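Local coordinates for protein type III effector NopAA (Sinorhizobium fredii USDA 257, PDB 6SDU) that hydrolyses xyloglucan as a glycoside hydrolase family 12 enzyme, a type III effector whose xyloglucanase domain binds cellobiose, at residues V189-K192 and S193-W197. Sequence-based numbering, arbitrary orientation.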
ATOM      1  N   VAL A 189       8.395  -6.095   7.341  1.00 46.20           N
ATOM      2  CA  VAL A 189       8.896  -4.725   7.252  1.00 47.00           C
ATOM      3  C   VAL A 189       8.984  -4.121   8.644  1.00 46.19           C
ATOM      4  O   VAL A 189       8.065  -4.264   9.459  1.00 40.94           O
ATOM      5  CB  VAL A 189       8.005  -3.840   6.355  1.00 40.64           C
ATOM      6  CG1 VAL A 189       8.224  -4.163   4.886  1.00 43.54           C
ATOM      7  CG2 VAL A 189       6.561  -4.027   6.731  1.00 47.18           C
ATOM      8  N   ASP A 190      10.076  -3.406   8.893  1.00 49.99           N
ATOM      9  CA  ASP A 190      10.277  -2.665  10.134  1.00 42.26           C
ATOM     10  C   ASP A 190       9.843  -1.239   9.821  1.00 46.49           C
ATOM     11  O   ASP A 190      10.616  -0.426   9.307  1.00 49.12           O
ATOM     12  CB  ASP A 190      11.724  -2.770  10.600  1.00 45.40           C
ATOM     13  CG  ASP A 190      12.009  -1.947  11.857  1.00 53.78           C
ATOM     14  OD1 ASP A 190      11.063  -1.335  12.417  1.00 47.02           O
ATOM     15  OD2 ASP A 190      13.196  -1.893  12.265  1.00 56.61           O
ATOM     16  N   ILE A 191       8.564  -0.959  10.086  1.00 44.82           N
ATOM     17  CA  ILE A 191       8.000   0.345   9.758  1.00 40.57           C
ATOM     18  C   ILE A 191       8.614   1.428  10.638  1.00 41.84           C
ATOM     19  O   ILE A 191       8.919   2.534  10.168  1.00 44.66           O
ATOM     20  CB  ILE A 191       6.460   0.292   9.854  1.00 39.69           C
ATOM     21  CG1 ILE A 191       5.927  -0.776   8.884  1.00 31.73           C
ATOM     22  CG2 ILE A 191       5.834   1.659   9.537  1.00 40.08           C
ATOM     23  CD1 ILE A 191       4.437  -1.056   8.976  1.00 31.33           C
ATOM     24  N   LYS A 192       8.871   1.113  11.909  1.00 49.92           N
ATOM     25  CA  LYS A 192       9.457   2.107  12.811  1.00 44.33           C
ATOM     26  C   LYS A 192      10.745   2.678  12.232  1.00 39.80           C
ATOM     27  O   LYS A 192      10.884   3.898  12.091  1.00 38.26           O
ATOM     28  CB  LYS A 192       9.720   1.464  14.172  1.00 46.41           C
ATOM     29  CG  LYS A 192      10.339   2.382  15.212  1.00 42.76           C
ATOM     30  CD  LYS A 192      10.987   1.540  16.297  1.00 55.45           C
ATOM     31  CE  LYS A 192      11.924   2.354  17.174  1.00 71.21           C
ATOM     32  NZ  LYS A 192      12.382   1.577  18.359  1.00 84.25           N
ATOM     33  N   SER A 193      11.651   1.792  11.796  1.00 39.01           N
ATOM     34  CA  SER A 193      12.936   2.191  11.217  1.00 41.15           C
ATOM     35  C   SER A 193      12.769   2.948   9.910  1.00 45.02           C
ATOM     36  O   SER A 193      13.558   3.849   9.609  1.00 44.54           O
ATOM     37  CB  SER A 193      13.806   0.958  10.963  1.00 49.86           C
ATOM     38  OG  SER A 193      14.207   0.344  12.172  1.00 58.37           O
ATOM     39  N   ILE A 194      11.798   2.547   9.079  1.00 44.24           N
ATOM     40  CA  ILE A 194      11.587   3.250   7.816  1.00 29.72           C
ATOM     41  C   ILE A 194      11.127   4.671   8.083  1.00 31.38           C
ATOM     42  O   ILE A 194      11.630   5.622   7.475  1.00 38.21           O
ATOM     43  CB  ILE A 194      10.590   2.482   6.925  1.00 32.42           C
ATOM     44  CG1 ILE A 194      11.226   1.178   6.421  1.00 40.48           C
ATOM     45  CG2 ILE A 194      10.125   3.364   5.768  1.00 29.45           C
ATOM     46  CD1 ILE A 194      10.247   0.231   5.720  1.00 47.58           C
ATOM     47  N   LEU A 195      10.186   4.846   9.013  1.00 40.97           N
ATOM     48  CA  LEU A 195       9.742   6.186   9.372  1.00 36.86           C
ATOM     49  C   LEU A 195      10.887   6.990   9.992  1.00 41.45           C
ATOM     50  O   LEU A 195      11.030   8.193   9.730  1.00 42.94           O
ATOM     51  CB  LEU A 195       8.558   6.086  10.334  1.00 28.92           C
ATOM     52  CG  LEU A 195       7.312   5.440   9.731  1.00 36.84           C
ATOM     53  CD1 LEU A 195       6.187   5.268  10.759  1.00 35.53           C
ATOM     54  CD2 LEU A 195       6.838   6.251   8.506  1.00 35.97           C
ATOM     55  N   GLN A 196      11.743   6.327  10.778  1.00 42.58           N
ATOM     56  CA  GLN A 196      12.887   7.015  11.375  1.00 40.94           C
ATOM     57  C   GLN A 196      13.841   7.513  10.298  1.00 39.79           C
ATOM     58  O   GLN A 196      14.326   8.646  10.370  1.00 37.88           O
ATOM     59  CB  GLN A 196      13.605   6.085  12.354  1.00 38.52           C
ATOM     60  CG  GLN A 196      12.889   5.941  13.684  1.00 53.36           C
ATOM     61  CD  GLN A 196      13.496   4.883  14.601  1.00 63.05           C
ATOM     62  OE1 GLN A 196      14.207   3.978  14.158  1.00 63.80           O
ATOM     63  NE2 GLN A 196      13.215   5.005  15.895  1.00 67.32           N
ATOM     64  N   TRP A 197      14.081   6.698   9.261  1.00 40.51           N
ATOM     65  CA  TRP A 197      14.945   7.122   8.161  1.00 38.78           C
ATOM     66  C   TRP A 197      14.336   8.288   7.381  1.00 45.32           C
ATOM     67  O   TRP A 197      15.055   9.216   6.983  1.00 42.68           O
ATOM     68  CB  TRP A 197      15.222   5.939   7.236  1.00 35.02           C
ATOM     69  CG  TRP A 197      16.126   6.274   6.065  1.00 47.72           C
ATOM     70  CD1 TRP A 197      17.492   6.131   6.005  1.00 53.97           C
ATOM     71  CD2 TRP A 197      15.726   6.811   4.794  1.00 47.58           C
ATOM     72  NE1 TRP A 197      17.961   6.545   4.773  1.00 57.11           N
ATOM     73  CE2 TRP A 197      16.897   6.955   4.010  1.00 57.59           C
ATOM     74  CE3 TRP A 197      14.492   7.170   4.236  1.00 49.09           C
ATOM     75  CZ2 TRP A 197      16.866   7.452   2.705  1.00 57.19           C
ATOM     76  CZ3 TRP A 197      14.464   7.659   2.938  1.00 46.41           C
ATOM     77  CH2 TRP A 197      15.644   7.797   2.189  1.00 53.65           C
TER
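Asp190, the last residue of strand 186-190, caps the start of helix 191-200 by gripping Ser193 with both carboxylate oxygens. OD2 meets the Ser193 hydroxyl in a very short hydrogen bond (Asp190 OD2 to Ser193 OG 2.5 Å), while OD1 takes a weak but straight one from the backbone amide (Asp190 OD1 to Ser193 N 3.2 Å). With CG anti to the backbone N (chi1 177°), the carboxylate turns towards the N-H and hydroxyl of Ser193, and two bonds to one residue limit its rotation. The carboxylate at the helix N-terminus probably interacts favourably with the positive end of the helix dipole. The carbonyl of Asp190 opens the helical ladder, its O accepting from Ile194 N at 3.2 Å; Ile194 CG1 lies close to the same oxygen. Ile191 continues it, its O receiving Leu195 N at 2.9 Å almost in line with the carbonyl. On the buried side, the Ile191 and Leu195 side chains run alongside each other, Ile191 CG2 against Leu195 CD1 at 3.8 Å. Lys192 O accepts Gln196 N at 2.9 Å. Beyond it, the extended lysine chain crosses the Gln196 side chain, bringing Lys192 CE to 3.2 Å from the amide nitrogen Gln196 NE2, whereas NZ finds its hydrogen bond at Asn88 O. The cap thus marks a strand-to-helix junction in the family 12 beta-sandwich: Val189 and Ile191 pack on strands 90-97 and 103-112, Ile194 and Leu195 rest on strand 117-125, and Ile194 and Trp197 reach strand 155-157, seating the helix against the two sheets.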